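Side-chain contacts in centrosomal protein of 104 kDa (Homo sapiens, PDB 5LPI), which is required for ciliogenesis and for structural integrity at the ciliary tip, this chain being its zinc finger array: residues 76-80 / 81-85; 94-98 / 99-103. All coordinates share one frame; numbering follows the deposited sequence.

Contact 1 (76-80 / 81-85); sequences EAVFK and EELPR
F79 and E82 flank a tight bend, their CA atoms 5.4 Å apart, where the chain leaves strand 77-79 and winds into helix 83-89. K80 and E81 both have helical backbone angles, and two weak hydrogen bonds mark the turning: E82 N to F79 O at 3.1 Å, then L83 N to K80 O at 3.4 Å. P84 follows, and having no amide hydrogen to give, it merely lays CD beside K80 O. On one side of the bend two glutamates approach F79. The E82 side chain runs alongside the phenyl group, pointing the same way, and its OE1 comes to the ring edge, 3.4 Å from CD2. The ring and carboxylate planes are 67° apart; because OE1 lies in the ring plane, it faces the weakly positive C-H rim and not the pi cloud, which should suit a charged oxygen. A water ties the same pair together, taking the hydrogen of F79 N and giving one to E82 OE1 at 2.9 Å, so the water bond helps to hold the oxygen at the ring edge. E81 curls back: with chi1 59° and chi2 -90°, its OE1 stops 3.8 Å from F79 CB. The apolar partner of V78 is L83, whose CG, lying opposite its own backbone N, directs CD1 to within 4.0 Å of V78 CB. V78 CG1 also rests against the L83 backbone, and the V78 side chain lies about 5 Å from a bound zinc ion. Among the neighbours, strand 77-79 pairs antiparallel with 68-70 through V78 and G69, F79 stacks on F68 and meets H44 with the rings almost perpendicular, and A77 packs on L58 and L59 of helix 54-60.

Contact 2 (94-98 / 99-103); sequences PAKPE and KLANR
From P97 to L100 the chain doubles back, the CA atoms of those two residues 5.2 Å apart and the directions of 94-98 and 99-103 differing by 132°. E98 and K99 occupy the corners of a type I turn, and the carbonyl of P97 serves as its acceptor twice: L100 N bonds to P97 O at 2.7 Å, while A101 N adds a weak bond at 3.1 Å. L100 then packs on the proline. Its CB lies by P97 O, and with chi1 -85° the branch swings so that CD2 touches P97 CG at 3.8 Å and CD nearly as closely, the two side chains crossing at a slant. A looser apolar touch, K96 CB to A101 CB at 4.2 Å, continues the contact beyond the turn, and a water lies 2.8 Å from K96 O, between the two arms. Where the arms spread apart, R103 reaches back to the start of the loop. Bent at its second torsion, 59°, the side chain brings NH1 to P94 O, which lies at the edge of the guanidinium and in its plane, in a weak bond of 3.4 Å. Stronger partners fix the group: NH2 bonds to N93 O, NH1 to N110 OD1, and NE pairs with E76. N110 also donates its ND2 to P94 O, so one asparagine serves both ends of that weak link and the guanidinium is held from several directions. On the other side of strand 102-103, N102 bonds to G114 O and packs on helix 115-123. The arrangement is that of a linker between zinc fingers: it runs from the site completed by C92 into the beta hairpin of the next finger, which carries C104 and C107.

Overall arrangement
Both contacts are local and lie at the surface, in series along the chain: contact 1 bends strand 77-79 into helix 83-89 within the zinc finger of C71, C74, H86 and C92, and contact 2 carries the chain on to the finger of C104, C107, H121 and C128. Contact 1 combines an apolar pair near zinc with glutamates beside an aromatic ring; contact 2 depends more on a backbone turn and on an arginine held by carbonyls, a side-chain amide and a carboxylate. Their centres are 20 Å apart, yet they meet through a salt bridge, E76 OE2 to R103 NE at 2.9 Å. H108, in R103's finger, also bonds to E76 OE2, giving this carboxylate two partners across the finger boundary.

Contact 1 (76-80 / 81-85)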
loop_
_atom_site.group_PDB
_atom_site.type_symbol
_atom_site.label_atom_id
_atom_site.label_comp_id
_atom_site.label_asym_id
_atom_site.label_seq_id
_atom_site.Cartn_x
_atom_site.Cartn_y
_atom_site.Cartn_z
ATOM N N GLU A 76 -11.708 -4.106 3.240
ATOM C CA GLU A 76 -10.615 -3.646 4.077
ATOM C C GLU A 76 -10.573 -4.412 5.401
ATOM O O GLU A 76 -11.545 -5.049 5.819
ATOM C CB GLU A 76 -10.739 -2.143 4.335
ATOM C CG GLU A 76 -10.651 -1.303 3.054
ATOM C CD GLU A 76 -10.719 0.197 3.303
ATOM O OE1 GLU A 76 -10.689 0.623 4.483
ATOM O OE2 GLU A 76 -10.809 0.954 2.310
ATOM N N ALA A 77 -9.411 -4.355 6.046
ATOM C CA ALA A 77 -9.250 -4.882 7.394
ATOM C C ALA A 77 -9.801 -3.897 8.416
ATOM O O ALA A 77 -9.559 -2.688 8.337
ATOM C CB ALA A 77 -7.775 -5.152 7.697
ATOM N N VAL A 78 -10.542 -4.425 9.380
ATOM C CA VAL A 78 -11.108 -3.655 10.477
ATOM C C VAL A 78 -10.778 -4.406 11.760
ATOM O O VAL A 78 -10.740 -5.641 11.760
ATOM C CB VAL A 78 -12.638 -3.498 10.310
ATOM C CG1 VAL A 78 -13.244 -2.734 11.476
ATOM C CG2 VAL A 78 -12.965 -2.809 8.973
ATOM N N PHE A 79 -10.518 -3.674 12.837
ATOM C CA PHE A 79 -10.352 -4.325 14.131
ATOM C C PHE A 79 -11.514 -5.281 14.372
ATOM O O PHE A 79 -12.670 -4.956 14.085
ATOM C CB PHE A 79 -10.286 -3.291 15.251
ATOM C CG PHE A 79 -8.933 -2.668 15.428
ATOM C CD1 PHE A 79 -7.820 -3.454 15.675
ATOM C CD2 PHE A 79 -8.782 -1.289 15.389
ATOM C CE1 PHE A 79 -6.571 -2.875 15.859
ATOM C CE2 PHE A 79 -7.538 -0.704 15.564
ATOM C CZ PHE A 79 -6.435 -1.495 15.800
ATOM N N LYS A 80 -11.200 -6.482 14.865
ATOM C CA LYS A 80 -12.229 -7.516 14.965
ATOM C C LYS A 80 -13.386 -7.063 15.846
ATOM O O LYS A 80 -14.550 -7.347 15.541
ATOM C CB LYS A 80 -11.635 -8.822 15.493
ATOM C CG LYS A 80 -11.560 -9.913 14.448
ATOM C CD LYS A 80 -10.941 -11.181 15.019
ATOM C CE LYS A 80 -10.562 -12.140 13.902
ATOM N NZ LYS A 80 -9.724 -13.276 14.392
ATOM N N GLU A 81 -13.089 -6.328 16.923
ATOM C CA GLU A 81 -14.151 -5.912 17.840
ATOM C C GLU A 81 -15.078 -4.877 17.212
ATOM O O GLU A 81 -16.267 -4.835 17.548
ATOM C CB GLU A 81 -13.563 -5.356 19.144
ATOM C CG GLU A 81 -12.642 -4.150 18.980
ATOM C CD GLU A 81 -11.187 -4.545 18.788
ATOM O OE1 GLU A 81 -10.933 -5.599 18.174
ATOM O OE2 GLU A 81 -10.295 -3.812 19.265
ATOM N N GLU A 82 -14.562 -4.035 16.313
ATOM C CA GLU A 82 -15.352 -2.977 15.693
ATOM C C GLU A 82 -16.070 -3.436 14.434
ATOM O O GLU A 82 -16.907 -2.691 13.916
ATOM C CB GLU A 82 -14.463 -1.773 15.362
ATOM C CG GLU A 82 -13.725 -1.190 16.563
ATOM C CD GLU A 82 -12.725 -0.109 16.176
ATOM O OE1 GLU A 82 -12.030 -0.275 15.154
ATOM O OE2 GLU A 82 -12.632 0.911 16.893
ATOM N N LEU A 83 -15.776 -4.644 13.950
ATOM C CA LEU A 83 -16.325 -5.089 12.672
ATOM C C LEU A 83 -17.846 -5.222 12.675
ATOM O O LEU A 83 -18.466 -4.822 11.674
ATOM C CB LEU A 83 -15.648 -6.403 12.259
ATOM C CG LEU A 83 -15.926 -6.966 10.863
ATOM C CD1 LEU A 83 -15.743 -5.906 9.769
ATOM C CD2 LEU A 83 -15.022 -8.168 10.586
ATOM N N PRO A 84 -18.506 -5.765 13.712
ATOM C CA PRO A 84 -19.982 -5.755 13.690
ATOM C C PRO A 84 -20.575 -4.354 13.559
ATOM O O PRO A 84 -21.436 -4.133 12.697
ATOM C CB PRO A 84 -20.348 -6.438 15.019
ATOM C CG PRO A 84 -19.203 -7.381 15.265
ATOM C CD PRO A 84 -17.992 -6.596 14.825
ATOM N N ARG A 85 -20.128 -3.400 14.381
ATOM C CA ARG A 85 -20.578 -2.013 14.240
ATOM C C ARG A 85 -20.212 -1.441 12.868
ATOM O O ARG A 85 -21.034 -0.773 12.227
ATOM C CB ARG A 85 -19.978 -1.165 15.363
ATOM C CG ARG A 85 -20.176 0.332 15.230
ATOM C CD ARG A 85 -19.529 1.091 16.401
ATOM N NE ARG A 85 -20.400 1.118 17.581
ATOM C CZ ARG A 85 -20.187 1.859 18.669
ATOM N NH1 ARG A 85 -19.122 2.648 18.746
ATOM N NH2 ARG A 85 -21.043 1.814 19.685
HETATM O O HOH W 1 -10.502 -0.723 12.708
#

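Contact 2 (94-98 / 99-103)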
loop_
_atom_site.group_PDB
_atom_site.type_symbol
_atom_site.label_atom_id
_atom_site.label_comp_id
_atom_site.label_asym_id
_atom_site.label_seq_id
_atom_site.Cartn_x
_atom_site.Cartn_y
_atom_site.Cartn_z
ATOM N N PRO A 94 -18.014 0.745 -0.886
ATOM C CA PRO A 94 -17.996 -0.644 -1.367
ATOM C C PRO A 94 -16.833 -0.911 -2.313
ATOM O O PRO A 94 -16.373 -0.028 -3.041
ATOM C CB PRO A 94 -19.345 -0.788 -2.081
ATOM C CG PRO A 94 -20.219 0.245 -1.425
ATOM C CD PRO A 94 -19.310 1.402 -1.146
ATOM N N ALA A 95 -16.349 -2.148 -2.279
ATOM C CA ALA A 95 -15.235 -2.562 -3.116
ATOM C C ALA A 95 -15.743 -3.102 -4.450
ATOM O O ALA A 95 -16.919 -3.438 -4.608
ATOM C CB ALA A 95 -14.391 -3.623 -2.408
ATOM N N LYS A 96 -14.834 -3.173 -5.412
ATOM C CA LYS A 96 -15.096 -3.689 -6.745
ATOM C C LYS A 96 -14.091 -4.788 -7.052
ATOM O O LYS A 96 -13.033 -4.858 -6.419
ATOM C CB LYS A 96 -14.997 -2.556 -7.776
ATOM C CG LYS A 96 -15.936 -1.409 -7.471
ATOM C CD LYS A 96 -15.711 -0.243 -8.407
ATOM C CE LYS A 96 -16.983 0.578 -8.560
ATOM N NZ LYS A 96 -16.729 2.036 -8.521
ATOM N N PRO A 97 -14.400 -5.674 -8.003
ATOM C CA PRO A 97 -13.454 -6.746 -8.352
ATOM C C PRO A 97 -12.053 -6.211 -8.624
ATOM O O PRO A 97 -11.874 -5.173 -9.267
ATOM C CB PRO A 97 -14.073 -7.364 -9.610
ATOM C CG PRO A 97 -15.544 -7.092 -9.477
ATOM C CD PRO A 97 -15.662 -5.773 -8.761
ATOM N N GLU A 98 -11.049 -6.936 -8.126
ATOM C CA GLU A 98 -9.668 -6.471 -8.230
ATOM C C GLU A 98 -9.250 -6.250 -9.679
ATOM O O GLU A 98 -8.452 -5.351 -9.964
ATOM C CB GLU A 98 -8.727 -7.467 -7.550
ATOM C CG GLU A 98 -7.279 -7.019 -7.533
ATOM C CD GLU A 98 -6.456 -7.729 -6.477
ATOM O OE1 GLU A 98 -7.008 -8.604 -5.777
ATOM O OE2 GLU A 98 -5.257 -7.405 -6.346
ATOM N N LYS A 99 -9.788 -7.043 -10.609
ATOM C CA LYS A 99 -9.483 -6.834 -12.020
ATOM C C LYS A 99 -10.106 -5.553 -12.558
ATOM O O LYS A 99 -9.651 -5.031 -13.580
ATOM C CB LYS A 99 -9.961 -8.029 -12.847
ATOM C CG LYS A 99 -9.358 -9.359 -12.415
ATOM C CD LYS A 99 -9.694 -10.470 -13.397
ATOM C CE LYS A 99 -9.075 -11.793 -12.964
ATOM N NZ LYS A 99 -9.412 -12.898 -13.910
ATOM N N LEU A 100 -11.128 -5.034 -11.894
ATOM C CA LEU A 100 -11.775 -3.823 -12.372
ATOM C C LEU A 100 -11.204 -2.566 -11.740
ATOM O O LEU A 100 -11.262 -1.499 -12.363
ATOM C CB LEU A 100 -13.284 -3.892 -12.114
ATOM C CG LEU A 100 -14.162 -4.605 -13.149
ATOM C CD1 LEU A 100 -13.542 -5.913 -13.607
ATOM C CD2 LEU A 100 -15.579 -4.846 -12.597
ATOM N N ALA A 101 -10.633 -2.659 -10.534
ATOM C CA ALA A 101 -10.219 -1.451 -9.833
ATOM C C ALA A 101 -9.159 -1.739 -8.771
ATOM O O ALA A 101 -9.230 -2.742 -8.055
ATOM C CB ALA A 101 -11.431 -0.768 -9.183
ATOM N N ASN A 102 -8.187 -0.836 -8.679
ATOM C CA ASN A 102 -7.386 -0.695 -7.469
ATOM C C ASN A 102 -8.209 -0.065 -6.351
ATOM O O ASN A 102 -9.073 0.782 -6.587
ATOM C CB ASN A 102 -6.181 0.204 -7.710
ATOM C CG ASN A 102 -5.160 -0.411 -8.597
ATOM O OD1 ASN A 102 -5.085 -1.631 -8.714
ATOM N ND2 ASN A 102 -4.344 0.433 -9.232
ATOM N N ARG A 103 -7.882 -0.437 -5.118
ATOM C CA ARG A 103 -8.526 0.110 -3.932
ATOM C C ARG A 103 -7.453 0.659 -3.005
ATOM O O ARG A 103 -6.607 -0.099 -2.519
ATOM C CB ARG A 103 -9.350 -0.961 -3.214
ATOM C CG ARG A 103 -9.760 -0.592 -1.799
ATOM C CD ARG A 103 -10.593 0.680 -1.771
ATOM N NE ARG A 103 -11.339 0.832 -0.521
ATOM C CZ ARG A 103 -12.669 0.789 -0.426
ATOM N NH1 ARG A 103 -13.420 0.602 -1.515
ATOM N NH2 ARG A 103 -13.253 0.957 0.756
HETATM O O HOH W 2 -10.477 -3.727 -6.217
#